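Local coordinates for 2-oxoglutarate (2OG) and Fe(II)-dependent oxygenase superfamily protein (Arabidopsis thaliana, PDB 6KWA) that probably catalyses the irreversible, 2-oxoglutarate-dependent oxidation of the auxin indole-3-acetic acid to inactive 2-oxoindole-3-acetic acid, at residues A22-G27 with G221-V226; H169-F174 with V226-Q231; T176-D181 with S240-L245. All coordinates share one frame; numbering follows the deposited sequence.

Interaction 1: residues A22-G27 with G221-V226; sequences ASERWG and GRLCNV
Ser23 and Cys224 join the end of helix 12-25 to the loop at 221-226 by a direct hydrogen bond: Cys224 N donates to Ser23 O at 3.0 Å, nearly straight at 163°. A water adds a second polar link by donating to both Glu24 O (2.7 Å) and Arg222 O. Charge contributes less, since Glu24 OE2 stays 4.6 Å from Arg222 NE, beyond a salt bridge, and is engaged instead by Arg20 and Tyr134.

The contact forms where the helix runs out. Ala22 O accepts from both Trp26 N and Gly27 N, and Gly27 leaves the helix with positive phi (74°); lacking a side chain, it also lets Cys224 O lie 3.2 Å from its CA. The N-terminal part of the chain is thereby fastened to the loop leading into strand 228-231 of the double-stranded beta-helix core.

Van der Waals packing surrounds these bonds. Leu223 CD2 lies 3.7 Å from Ser23 CB. Cys224 CB sits over the turn, and its SG, anti to the backbone N (chi1 180°), comes within 4.0 Å of Trp26 O. Val226 sets a methyl against each of two successive carbonyls, CG2 at Trp26 O (3.3 Å) and CG1 at Gly27 O (3.4 Å).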
ATOM      1  N   ALA A  22     -14.015   2.138  -9.509  1.00 40.58           N
ATOM      2  CA  ALA A  22     -13.523   2.574  -8.209  1.00 43.03           C
ATOM      3  C   ALA A  22     -12.232   3.358  -8.361  1.00 44.52           C
ATOM      4  O   ALA A  22     -12.086   4.473  -7.831  1.00 41.61           O
ATOM      5  CB  ALA A  22     -13.302   1.367  -7.301  1.00 39.30           C
ATOM      6  N   SER A  23     -11.322   2.794  -9.145  1.00 32.92           N
ATOM      7  CA  SER A  23      -9.991   3.358  -9.311  1.00 37.75           C
ATOM      8  C   SER A  23      -9.977   4.680 -10.072  1.00 40.71           C
ATOM      9  O   SER A  23      -9.118   5.516  -9.855  1.00 39.08           O
ATOM     10  CB  SER A  23      -9.123   2.354 -10.054  1.00 36.91           C
ATOM     11  OG  SER A  23      -8.957   1.167  -9.296  1.00 39.97           O
ATOM     12  N   GLU A  24     -10.964   4.889 -10.926  1.00 39.19           N
ATOM     13  CA  GLU A  24     -11.035   6.121 -11.701  1.00 40.91           C
ATOM     14  C   GLU A  24     -11.693   7.223 -10.927  1.00 44.66           C
ATOM     15  O   GLU A  24     -11.247   8.384 -10.979  1.00 44.59           O
ATOM     16  CB  GLU A  24     -11.807   5.889 -12.994  1.00 38.54           C
ATOM     17  CG  GLU A  24     -11.006   5.185 -14.067  1.00 42.19           C
ATOM     18  CD  GLU A  24     -11.823   4.823 -15.304  1.00 46.42           C
ATOM     19  OE1 GLU A  24     -13.029   5.113 -15.330  1.00 46.04           O
ATOM     20  OE2 GLU A  24     -11.238   4.258 -16.264  1.00 44.58           O
ATOM     21  N   ARG A  25     -12.723   6.863 -10.165  1.00 41.92           N
ATOM     22  CA  ARG A  25     -13.524   7.874  -9.490  1.00 41.27           C
ATOM     23  C   ARG A  25     -12.985   8.225  -8.108  1.00 48.60           C
ATOM     24  O   ARG A  25     -12.982   9.392  -7.736  1.00 45.14           O
ATOM     25  CB  ARG A  25     -14.976   7.408  -9.377  1.00 46.49           C
ATOM     26  CG  ARG A  25     -15.829   8.266  -8.444  1.00 50.76           C
ATOM     27  CD  ARG A  25     -15.921   9.711  -8.917  1.00 50.31           C
ATOM     28  NE  ARG A  25     -16.751  10.500  -8.010  1.00 60.69           N
ATOM     29  CZ  ARG A  25     -16.276  11.335  -7.087  1.00 60.32           C
ATOM     30  NH1 ARG A  25     -14.965  11.503  -6.947  1.00 55.79           N
ATOM     31  NH2 ARG A  25     -17.115  12.012  -6.312  1.00 59.47           N
ATOM     32  N   TRP A  26     -12.526   7.221  -7.350  1.00 42.63           N
ATOM     33  CA  TRP A  26     -12.053   7.431  -5.979  1.00 39.52           C
ATOM     34  C   TRP A  26     -10.561   7.184  -5.770  1.00 44.13           C
ATOM     35  O   TRP A  26      -9.987   7.642  -4.789  1.00 41.49           O
ATOM     36  CB  TRP A  26     -12.812   6.515  -5.033  1.00 44.21           C
ATOM     37  CG  TRP A  26     -14.285   6.662  -5.119  1.00 50.40           C
ATOM     38  CD1 TRP A  26     -15.173   5.779  -5.657  1.00 48.32           C
ATOM     39  CD2 TRP A  26     -15.050   7.786  -4.666  1.00 51.98           C
ATOM     40  NE1 TRP A  26     -16.459   6.277  -5.543  1.00 53.80           N
ATOM     41  CE2 TRP A  26     -16.405   7.507  -4.938  1.00 55.52           C
ATOM     42  CE3 TRP A  26     -14.719   8.999  -4.046  1.00 58.05           C
ATOM     43  CZ2 TRP A  26     -17.432   8.398  -4.607  1.00 56.55           C
ATOM     44  CZ3 TRP A  26     -15.748   9.887  -3.713  1.00 56.18           C
ATOM     45  CH2 TRP A  26     -17.081   9.581  -4.006  1.00 56.96           C
ATOM     46  N   GLY A  27      -9.942   6.394  -6.645  1.00 41.19           N
ATOM     47  CA  GLY A  27      -8.531   6.092  -6.515  1.00 42.37           C
ATOM     48  C   GLY A  27      -8.206   5.116  -5.400  1.00 39.84           C
ATOM     49  O   GLY A  27      -7.043   4.885  -5.073  1.00 35.25           O
ATOM     50  N   GLY A 221      -3.838   9.812 -16.987  1.00 50.16           N
ATOM     51  CA  GLY A 221      -4.772  10.641 -16.244  1.00 49.38           C
ATOM     52  C   GLY A 221      -6.078   9.983 -15.829  1.00 47.21           C
ATOM     53  O   GLY A 221      -6.881  10.562 -15.114  1.00 48.62           O
ATOM     54  N   ARG A 222      -6.290   8.740 -16.229  1.00 50.06           N
ATOM     55  CA  ARG A 222      -7.577   8.103 -15.948  1.00 48.98           C
ATOM     56  C   ARG A 222      -7.684   7.594 -14.503  1.00 48.39           C
ATOM     57  O   ARG A 222      -8.707   7.777 -13.842  1.00 42.93           O
ATOM     58  CB  ARG A 222      -7.797   7.006 -16.960  1.00 52.11           C
ATOM     59  CG  ARG A 222      -7.845   7.640 -18.319  1.00 52.88           C
ATOM     60  CD  ARG A 222      -7.783   6.656 -19.411  1.00 54.30           C
ATOM     61  NE  ARG A 222      -9.121   6.288 -19.768  1.00 53.76           N
ATOM     62  CZ  ARG A 222      -9.630   6.480 -20.968  1.00 54.47           C
ATOM     63  NH1 ARG A 222      -8.869   7.009 -21.920  1.00 53.23           N
ATOM     64  NH2 ARG A 222     -10.890   6.114 -21.199  1.00 48.65           N
ATOM     65  N   LEU A 223      -6.671   6.871 -14.047  1.00 47.71           N
ATOM     66  CA  LEU A 223      -6.670   6.383 -12.676  1.00 46.94           C
ATOM     67  C   LEU A 223      -6.388   7.539 -11.693  1.00 46.51           C
ATOM     68  O   LEU A 223      -5.492   8.356 -11.923  1.00 49.12           O
ATOM     69  CB  LEU A 223      -5.648   5.252 -12.542  1.00 44.69           C
ATOM     70  CG  LEU A 223      -5.967   4.067 -13.466  1.00 42.97           C
ATOM     71  CD1 LEU A 223      -4.829   3.044 -13.501  1.00 41.88           C
ATOM     72  CD2 LEU A 223      -7.279   3.402 -13.060  1.00 41.41           C
ATOM     73  N   CYS A 224      -7.183   7.628 -10.627  1.00 40.20           N
ATOM     74  CA  CYS A 224      -7.025   8.642  -9.578  1.00 40.46           C
ATOM     75  C   CYS A 224      -5.901   8.352  -8.572  1.00 48.45           C
ATOM     76  O   CYS A 224      -5.946   7.346  -7.844  1.00 46.52           O
ATOM     77  CB  CYS A 224      -8.331   8.809  -8.822  1.00 41.17           C
ATOM     78  SG  CYS A 224      -8.199  10.059  -7.497  1.00 47.09           S
ATOM     79  N   ASN A 225      -4.864   9.175  -8.537  1.00 47.12           N
ATOM     80  CA  ASN A 225      -3.863   8.983  -7.487  1.00 45.68           C
ATOM     81  C   ASN A 225      -4.376   9.638  -6.200  1.00 53.27           C
ATOM     82  O   ASN A 225      -4.180  10.835  -5.961  1.00 56.33           O
ATOM     83  CB  ASN A 225      -2.498   9.544  -7.912  1.00 50.19           C
ATOM     84  CG  ASN A 225      -2.573  11.006  -8.353  1.00 52.49           C
ATOM     85  OD1 ASN A 225      -3.621  11.484  -8.782  1.00 46.91           O
ATOM     86  ND2 ASN A 225      -1.456  11.723  -8.218  1.00 52.71           N
ATOM     87  N   VAL A 226      -5.056   8.855  -5.373  1.00 49.74           N
ATOM     88  CA  VAL A 226      -5.857   9.451  -4.317  1.00 51.75           C
ATOM     89  C   VAL A 226      -5.042  10.182  -3.235  1.00 54.03           C
ATOM     90  O   VAL A 226      -3.942   9.756  -2.828  1.00 47.84           O
ATOM     91  CB  VAL A 226      -6.776   8.386  -3.647  1.00 50.17           C
ATOM     92  CG1 VAL A 226      -5.965   7.336  -2.905  1.00 46.87           C
ATOM     93  CG2 VAL A 226      -7.820   9.084  -2.736  1.00 49.71           C
TER
HETATM   94  O   HOH W   1      -9.530  10.112 -12.246  1.00 46.85           O

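Interaction 2: residues H169-F174 with V226-Q231; sequences HTDSGF and VKHRVQ. With MG (magnesium ion), chain D.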
ATOM      1  N   HIS A 169      -1.317  13.382   1.456  1.00 62.66           N
ATOM      2  CA  HIS A 169      -0.355  13.028   0.406  1.00 61.91           C
ATOM      3  C   HIS A 169      -0.936  12.051  -0.642  1.00 63.02           C
ATOM      4  O   HIS A 169      -2.043  11.522  -0.472  1.00 60.21           O
ATOM      5  CB  HIS A 169       0.907  12.421   1.028  1.00 56.68           C
ATOM      6  CG  HIS A 169       0.693  11.079   1.657  1.00 65.27           C
ATOM      7  ND1 HIS A 169      -0.040  10.901   2.813  1.00 65.82           N
ATOM      8  CD2 HIS A 169       1.142   9.848   1.302  1.00 62.73           C
ATOM      9  CE1 HIS A 169      -0.041   9.617   3.135  1.00 65.83           C
ATOM     10  NE2 HIS A 169       0.664   8.957   2.233  1.00 66.09           N
ATOM     11  N   THR A 170      -0.216  11.872  -1.752  1.00 64.13           N
ATOM     12  CA  THR A 170      -0.498  10.793  -2.703  1.00 59.47           C
ATOM     13  C   THR A 170       0.689   9.837  -2.689  1.00 61.04           C
ATOM     14  O   THR A 170       1.827  10.292  -2.586  1.00 64.51           O
ATOM     15  CB  THR A 170      -0.725  11.293  -4.145  1.00 56.37           C
ATOM     16  OG1 THR A 170       0.504  11.793  -4.687  1.00 57.30           O
ATOM     17  CG2 THR A 170      -1.781  12.375  -4.203  1.00 57.84           C
ATOM     18  N   ASP A 171       0.465   8.527  -2.788  1.00 59.65           N
ATOM     19  CA  ASP A 171       1.618   7.626  -2.896  1.00 55.90           C
ATOM     20  C   ASP A 171       2.231   7.788  -4.279  1.00 55.92           C
ATOM     21  O   ASP A 171       1.571   8.254  -5.214  1.00 54.97           O
ATOM     22  CB  ASP A 171       1.266   6.155  -2.631  1.00 52.62           C
ATOM     23  CG  ASP A 171       0.417   5.959  -1.382  1.00 59.90           C
ATOM     24  OD1 ASP A 171       0.610   6.690  -0.386  1.00 63.84           O
ATOM     25  OD2 ASP A 171      -0.388   5.001  -1.361  1.00 62.27           O
ATOM     26  N   SER A 172       3.511   7.467  -4.405  1.00 54.46           N
ATOM     27  CA  SER A 172       4.220   7.771  -5.644  1.00 61.17           C
ATOM     28  C   SER A 172       4.250   6.579  -6.599  1.00 57.47           C
ATOM     29  O   SER A 172       4.541   6.741  -7.795  1.00 54.95           O
ATOM     30  CB  SER A 172       5.652   8.199  -5.343  1.00 55.85           C
ATOM     31  OG  SER A 172       6.333   7.137  -4.699  1.00 64.01           O
ATOM     32  N   GLY A 173       3.937   5.392  -6.075  1.00 55.16           N
ATOM     33  CA  GLY A 173       4.011   4.172  -6.866  1.00 43.38           C
ATOM     34  C   GLY A 173       2.746   3.958  -7.674  1.00 44.75           C
ATOM     35  O   GLY A 173       1.972   4.888  -7.924  1.00 46.92           O
ATOM     36  N   PHE A 174       2.542   2.729  -8.108  1.00 44.42           N
ATOM     37  CA  PHE A 174       1.400   2.405  -8.945  1.00 44.13           C
ATOM     38  C   PHE A 174       0.190   2.074  -8.074  1.00 40.98           C
ATOM     39  O   PHE A 174      -0.877   2.689  -8.182  1.00 37.22           O
ATOM     40  CB  PHE A 174       1.755   1.237  -9.877  1.00 39.86           C
ATOM     41  CG  PHE A 174       0.675   0.890 -10.839  1.00 42.38           C
ATOM     42  CD1 PHE A 174       0.558   1.560 -12.047  1.00 40.18           C
ATOM     43  CD2 PHE A 174      -0.226  -0.132 -10.546  1.00 45.48           C
ATOM     44  CE1 PHE A 174      -0.447   1.219 -12.945  1.00 42.41           C
ATOM     45  CE2 PHE A 174      -1.232  -0.468 -11.443  1.00 45.60           C
ATOM     46  CZ  PHE A 174      -1.346   0.227 -12.643  1.00 42.65           C
ATOM     47  N   VAL A 226      -5.056   8.855  -5.373  1.00 49.74           N
ATOM     48  CA  VAL A 226      -5.857   9.451  -4.317  1.00 51.75           C
ATOM     49  C   VAL A 226      -5.042  10.182  -3.235  1.00 54.03           C
ATOM     50  O   VAL A 226      -3.942   9.756  -2.828  1.00 47.84           O
ATOM     51  CB  VAL A 226      -6.776   8.386  -3.647  1.00 50.17           C
ATOM     52  CG1 VAL A 226      -5.965   7.336  -2.905  1.00 46.87           C
ATOM     53  CG2 VAL A 226      -7.820   9.084  -2.736  1.00 49.71           C
ATOM     54  N   LYS A 227      -5.610  11.293  -2.773  1.00 50.44           N
ATOM     55  CA  LYS A 227      -5.015  12.061  -1.697  1.00 56.47           C
ATOM     56  C   LYS A 227      -5.546  11.524  -0.389  1.00 54.09           C
ATOM     57  O   LYS A 227      -6.758  11.464  -0.175  1.00 56.50           O
ATOM     58  CB  LYS A 227      -5.336  13.559  -1.807  1.00 57.02           C
ATOM     59  CG  LYS A 227      -4.895  14.266  -3.089  1.00 56.89           C
ATOM     60  CD  LYS A 227      -5.305  15.749  -3.013  1.00 61.11           C
ATOM     61  CE  LYS A 227      -4.843  16.572  -4.203  1.00 63.22           C
ATOM     62  NZ  LYS A 227      -5.632  16.240  -5.437  1.00 64.96           N
ATOM     63  N   HIS A 228      -4.647  11.157   0.504  1.00 50.69           N
ATOM     64  CA  HIS A 228      -5.098  10.587   1.757  1.00 58.80           C
ATOM     65  C   HIS A 228      -4.239  11.012   2.948  1.00 59.89           C
ATOM     66  O   HIS A 228      -3.102  11.476   2.798  1.00 58.69           O
ATOM     67  CB  HIS A 228      -5.140   9.046   1.645  1.00 53.86           C
ATOM     68  CG  HIS A 228      -3.845   8.426   1.229  1.00 56.20           C
ATOM     69  ND1 HIS A 228      -3.373   8.487  -0.066  1.00 55.99           N
ATOM     70  CD2 HIS A 228      -2.939   7.695   1.925  1.00 61.05           C
ATOM     71  CE1 HIS A 228      -2.223   7.840  -0.144  1.00 54.65           C
ATOM     72  NE2 HIS A 228      -1.937   7.349   1.049  1.00 59.37           N
ATOM     73  N   ARG A 229      -4.794  10.816   4.136  1.00 60.57           N
ATOM     74  CA  ARG A 229      -4.083  11.126   5.371  1.00 74.59           C
ATOM     75  C   ARG A 229      -4.686  10.283   6.480  1.00 77.49           C
ATOM     76  O   ARG A 229      -5.811   9.784   6.353  1.00 73.96           O
ATOM     77  CB  ARG A 229      -4.218  12.597   5.747  1.00 68.93           C
ATOM     78  CG  ARG A 229      -5.630  13.062   5.556  1.00 69.86           C
ATOM     79  CD  ARG A 229      -5.911  14.411   6.158  1.00 76.23           C
ATOM     80  NE  ARG A 229      -7.351  14.658   6.171  1.00 74.40           N
ATOM     81  CZ  ARG A 229      -7.899  15.825   6.478  1.00 80.42           C
ATOM     82  NH1 ARG A 229      -7.120  16.853   6.783  1.00 83.00           N
ATOM     83  NH2 ARG A 229      -9.219  15.970   6.462  1.00 75.19           N
ATOM     84  N   VAL A 230      -3.952  10.156   7.578  1.00 82.93           N
ATOM     85  CA  VAL A 230      -4.466   9.471   8.749  1.00 83.43           C
ATOM     86  C   VAL A 230      -4.708  10.501   9.851  1.00 85.23           C
ATOM     87  O   VAL A 230      -3.841  11.312  10.180  1.00 85.73           O
ATOM     88  CB  VAL A 230      -3.526   8.353   9.230  1.00 80.99           C
ATOM     89  CG1 VAL A 230      -2.110   8.877   9.411  1.00 85.18           C
ATOM     90  CG2 VAL A 230      -4.054   7.748  10.524  1.00 83.64           C
ATOM     91  N   GLN A 231      -5.928  10.496  10.370  1.00 85.80           N
ATOM     92  CA  GLN A 231      -6.330  11.404  11.430  1.00 86.28           C
ATOM     93  C   GLN A 231      -6.268  10.726  12.788  1.00 86.69           C
ATOM     94  O   GLN A 231      -6.616   9.553  12.922  1.00 89.16           O
ATOM     95  CB  GLN A 231      -7.740  11.906  11.179  1.00 88.04           C
ATOM     96  CG  GLN A 231      -7.817  13.324  10.719  1.00 89.23           C
ATOM     97  CD  GLN A 231      -9.188  13.878  10.957  1.00 87.54           C
ATOM     98  OE1 GLN A 231     -10.147  13.121  11.122  1.00 85.59           O
ATOM     99  NE2 GLN A 231      -9.300  15.200  10.982  1.00 94.14           N
TER
HETATM  100 MG    MG D 301      -0.140   6.635   1.840  1.00 65.62          MG
HETATM  101  O   HOH W   2      -2.306   8.210  -3.907  1.00 53.01           O
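His169 and His228 both place CG between the backbone N and the carbonyl carbon (chi1 68° and 56°); strand pairing puts both side chains on one face of the sheet, and the shared torsion swings the rings toward each other until their NE2 atoms converge on one magnesium ion. Asp171 follows a different course, its CG anti to the carbonyl carbon (chi1 -47°), and brings OD1 to the metal from the loop. The bond lengths to magnesium are 2.1 Å from His228 NE2, 2.5 Å from His169 NE2 and 2.4 Å from Asp171 OD1.

This is the HxD...H facial triad of the Fe(II)/2-oxoglutarate oxygenases, carried on the double-stranded beta-helix, with magnesium in the site that iron probably fills in the active enzyme. The scaffold beneath it is an antiparallel hydrogen-bonded pair: His228 N donates to His169 O at 2.8 Å, and His169 N donates back to His228 O.

The rings meet obliquely, with His228 CE1 over one face of His169, while the carboxylate of Asp171 stands almost perpendicular to the His228 imidazole and reaches its edge. The His228 ring is held at both nitrogens: NE2 on the metal, and ND1 donating to Val226 O at 3.1 Å, an acceptor in the ring plane though ND1 stands above the carbonyl plane. Asp171 OD2 is held by Asn210. A water bridges the segments, accepting from Asp171 N at 3.0 Å and donating to Val226 O.

Interaction 3: residues T176-D181 with S240-L245; sequences TILQDD and SIASFL
The Phe244 ring receives Thr176 at its edge: OG1, hydrogen-bonded to Asp171 OD2, lies near the ring plane, 3.0 Å from CD1, while the methyl CG2 approaches CD1 and CE1 of the same ring at 3.6 Å. The two side chains lie alongside and point the same way. In the other flat group, Ile241 CD1 lies over one face of the Gln179 amide, 3.4 Å from OE1; the glutamine chain is fully extended, with CG anti to the backbone N (chi1 180°), and carries the amide on to Tyr115 and the backbone of Met41.

These pairs belong to neighbouring antiparallel strands in the larger sheet of the double-stranded beta-helix, or jelly-roll, fold; the short strand segments 176-179 and 240-245 run at 170° with axes 4.7 Å apart. Ile177 with Ser243 and Gln179 with Ile241 are hydrogen-bonded pairs, each closed by two N-H...O=C bonds; Thr176 with Phe244 and Leu178 with Ala242 are non-hydrogen-bonded.

The two faces of the ladder serve different surroundings. Thr176, Leu178, Ala242 and Phe244 share the face turned to the metal site, where Leu178 CD1 packs 4.0 Å from Ala242 CB. Ser240, a 2-oxoglutarate-binding residue although none is bound here, has its OG hydrogen-bonded to Asn152, another residue of that site. On the opposite face Ile177 and Ile241 pack against helix 106-133, and Ile241 also meets helix 38-51. A water there donates to Ile177 O at 3.2 Å and is hydrogen-bonded to Ser243 OG at 2.7 Å.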
ATOM      1  N   THR A 176      -1.040   0.520  -3.945  1.00 42.43           N
ATOM      2  CA  THR A 176      -0.627   0.228  -2.576  1.00 46.77           C
ATOM      3  C   THR A 176      -1.633  -0.700  -1.891  1.00 42.69           C
ATOM      4  O   THR A 176      -2.829  -0.493  -1.998  1.00 40.43           O
ATOM      5  CB  THR A 176      -0.477   1.523  -1.747  1.00 50.03           C
ATOM      6  OG1 THR A 176       0.511   2.362  -2.356  1.00 48.33           O
ATOM      7  CG2 THR A 176      -0.063   1.200  -0.304  1.00 47.41           C
ATOM      8  N   ILE A 177      -1.147  -1.733  -1.207  1.00 43.55           N
ATOM      9  CA  ILE A 177      -2.034  -2.608  -0.432  1.00 40.44           C
ATOM     10  C   ILE A 177      -1.806  -2.355   1.052  1.00 43.68           C
ATOM     11  O   ILE A 177      -0.704  -2.535   1.553  1.00 41.19           O
ATOM     12  CB  ILE A 177      -1.809  -4.100  -0.776  1.00 37.55           C
ATOM     13  CG1 ILE A 177      -2.044  -4.304  -2.278  1.00 37.92           C
ATOM     14  CG2 ILE A 177      -2.705  -5.007   0.081  1.00 39.88           C
ATOM     15  CD1 ILE A 177      -1.975  -5.684  -2.753  1.00 39.63           C
ATOM     16  N   LEU A 178      -2.844  -1.905   1.756  1.00 42.04           N
ATOM     17  CA  LEU A 178      -2.651  -1.533   3.152  1.00 42.45           C
ATOM     18  C   LEU A 178      -3.413  -2.484   4.067  1.00 40.54           C
ATOM     19  O   LEU A 178      -4.635  -2.591   3.976  1.00 36.46           O
ATOM     20  CB  LEU A 178      -3.113  -0.074   3.397  1.00 40.80           C
ATOM     21  CG  LEU A 178      -2.972   0.438   4.849  1.00 48.12           C
ATOM     22  CD1 LEU A 178      -1.508   0.769   5.166  1.00 45.99           C
ATOM     23  CD2 LEU A 178      -3.830   1.655   5.104  1.00 45.54           C
ATOM     24  N   GLN A 179      -2.690  -3.154   4.958  1.00 43.61           N
ATOM     25  CA  GLN A 179      -3.309  -3.871   6.070  1.00 44.24           C
ATOM     26  C   GLN A 179      -3.306  -2.890   7.236  1.00 45.47           C
ATOM     27  O   GLN A 179      -2.259  -2.608   7.815  1.00 49.06           O
ATOM     28  CB  GLN A 179      -2.548  -5.171   6.411  1.00 44.26           C
ATOM     29  CG  GLN A 179      -3.142  -5.978   7.586  1.00 43.46           C
ATOM     30  CD  GLN A 179      -2.331  -7.225   7.933  1.00 46.22           C
ATOM     31  OE1 GLN A 179      -1.678  -7.804   7.080  1.00 47.17           O
ATOM     32  NE2 GLN A 179      -2.343  -7.611   9.205  1.00 45.24           N
ATOM     33  N   ASP A 180      -4.463  -2.318   7.544  1.00 46.93           N
ATOM     34  CA  ASP A 180      -4.513  -1.215   8.484  1.00 51.08           C
ATOM     35  C   ASP A 180      -4.763  -1.815   9.880  1.00 54.28           C
ATOM     36  O   ASP A 180      -4.995  -2.999   9.991  1.00 55.53           O
ATOM     37  CB  ASP A 180      -5.611  -0.232   8.090  1.00 51.86           C
ATOM     38  CG  ASP A 180      -5.450   1.120   8.751  1.00 59.95           C
ATOM     39  OD1 ASP A 180      -4.531   1.262   9.574  1.00 63.38           O
ATOM     40  OD2 ASP A 180      -6.268   2.032   8.484  1.00 61.44           O
ATOM     41  N   ASP A 181      -4.679  -1.021  10.944  1.00 59.48           N
ATOM     42  CA  ASP A 181      -4.890  -1.550  12.294  1.00 61.92           C
ATOM     43  C   ASP A 181      -6.392  -1.629  12.620  1.00 65.38           C
ATOM     44  O   ASP A 181      -7.036  -0.586  12.794  1.00 67.15           O
ATOM     45  CB  ASP A 181      -4.164  -0.683  13.327  1.00 64.25           C
ATOM     46  CG  ASP A 181      -4.019  -1.372  14.679  1.00 69.02           C
ATOM     47  OD1 ASP A 181      -4.745  -2.363  14.943  1.00 70.30           O
ATOM     48  OD2 ASP A 181      -3.124  -0.956  15.454  1.00 65.02           O
ATOM     49  N   SER A 240       0.448  -0.445  11.004  1.00 48.95           N
ATOM     50  CA  SER A 240      -0.081  -0.741   9.666  1.00 46.59           C
ATOM     51  C   SER A 240       1.009  -1.366   8.819  1.00 48.29           C
ATOM     52  O   SER A 240       2.220  -1.149   9.054  1.00 47.53           O
ATOM     53  CB  SER A 240      -0.658   0.503   8.995  1.00 46.59           C
ATOM     54  OG  SER A 240       0.365   1.351   8.521  1.00 45.87           O
ATOM     55  N   ILE A 241       0.592  -2.205   7.885  1.00 44.63           N
ATOM     56  CA  ILE A 241       1.523  -2.812   6.951  1.00 46.42           C
ATOM     57  C   ILE A 241       1.176  -2.370   5.539  1.00 47.69           C
ATOM     58  O   ILE A 241       0.047  -2.627   5.085  1.00 42.62           O
ATOM     59  CB  ILE A 241       1.458  -4.337   7.007  1.00 44.95           C
ATOM     60  CG1 ILE A 241       1.529  -4.817   8.457  1.00 51.61           C
ATOM     61  CG2 ILE A 241       2.513  -4.910   6.125  1.00 45.36           C
ATOM     62  CD1 ILE A 241       0.915  -6.221   8.681  1.00 50.53           C
ATOM     63  N   ALA A 242       2.127  -1.752   4.833  1.00 42.45           N
ATOM     64  CA  ALA A 242       1.864  -1.275   3.462  1.00 46.70           C
ATOM     65  C   ALA A 242       2.777  -1.965   2.476  1.00 46.56           C
ATOM     66  O   ALA A 242       3.976  -2.152   2.742  1.00 46.33           O
ATOM     67  CB  ALA A 242       2.039   0.240   3.363  1.00 41.92           C
ATOM     68  N   SER A 243       2.205  -2.397   1.351  1.00 44.91           N
ATOM     69  CA  SER A 243       3.003  -2.998   0.289  1.00 46.00           C
ATOM     70  C   SER A 243       2.801  -2.211  -0.986  1.00 44.99           C
ATOM     71  O   SER A 243       1.694  -2.114  -1.469  1.00 43.12           O
ATOM     72  CB  SER A 243       2.634  -4.454   0.071  1.00 49.01           C
ATOM     73  OG  SER A 243       2.623  -5.156   1.298  1.00 46.91           O
ATOM     74  N   PHE A 244       3.874  -1.634  -1.508  1.00 48.93           N
ATOM     75  CA  PHE A 244       3.792  -0.733  -2.652  1.00 49.01           C
ATOM     76  C   PHE A 244       4.260  -1.401  -3.930  1.00 48.51           C
ATOM     77  O   PHE A 244       5.400  -1.820  -4.017  1.00 45.01           O
ATOM     78  CB  PHE A 244       4.648   0.514  -2.443  1.00 46.23           C
ATOM     79  CG  PHE A 244       4.330   1.292  -1.203  1.00 49.83           C
ATOM     80  CD1 PHE A 244       3.299   2.217  -1.198  1.00 49.18           C
ATOM     81  CD2 PHE A 244       5.109   1.156  -0.061  1.00 53.60           C
ATOM     82  CE1 PHE A 244       3.027   2.961  -0.068  1.00 52.97           C
ATOM     83  CE2 PHE A 244       4.841   1.907   1.075  1.00 47.94           C
ATOM     84  CZ  PHE A 244       3.806   2.802   1.071  1.00 53.11           C
ATOM     85  N   LEU A 245       3.385  -1.490  -4.919  1.00 44.46           N
ATOM     86  CA  LEU A 245       3.836  -1.837  -6.249  1.00 45.74           C
ATOM     87  C   LEU A 245       4.290  -0.521  -6.870  1.00 45.72           C
ATOM     88  O   LEU A 245       3.506   0.435  -6.954  1.00 41.99           O
ATOM     89  CB  LEU A 245       2.729  -2.489  -7.075  1.00 42.17           C
ATOM     90  CG  LEU A 245       3.151  -2.775  -8.514  1.00 42.96           C
ATOM     91  CD1 LEU A 245       4.247  -3.806  -8.528  1.00 42.42           C
ATOM     92  CD2 LEU A 245       1.989  -3.221  -9.376  1.00 43.22           C
TER
HETATM   93  O   HOH W   3       0.454  -5.181   2.840  1.00 46.14           O

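How the interactions relate
The three contacts lead from the edge of the fold to its catalytic centre. Interaction 1 shares Val226 with interaction 2, whose centre is about 12 Å away, and through that residue the loop runs on into the metal-binding strand. The Val226 side chain is about 8 Å from the magnesium ion. Interactions 2 and 3, also about 12 Å apart between centres, are joined by probable hydrogen bonds, from Phe174 N to Leu245 O at 2.7 Å and between Asp171 OD2 and Thr176 OG1 at 3.0 Å, making Thr176 a second-shell partner. The Phe244 side chain comes within about 5 Å of this ion; Ser240, a 2-oxoglutarate-binding residue on the same strand, is consistent with a cosubstrate site nearby.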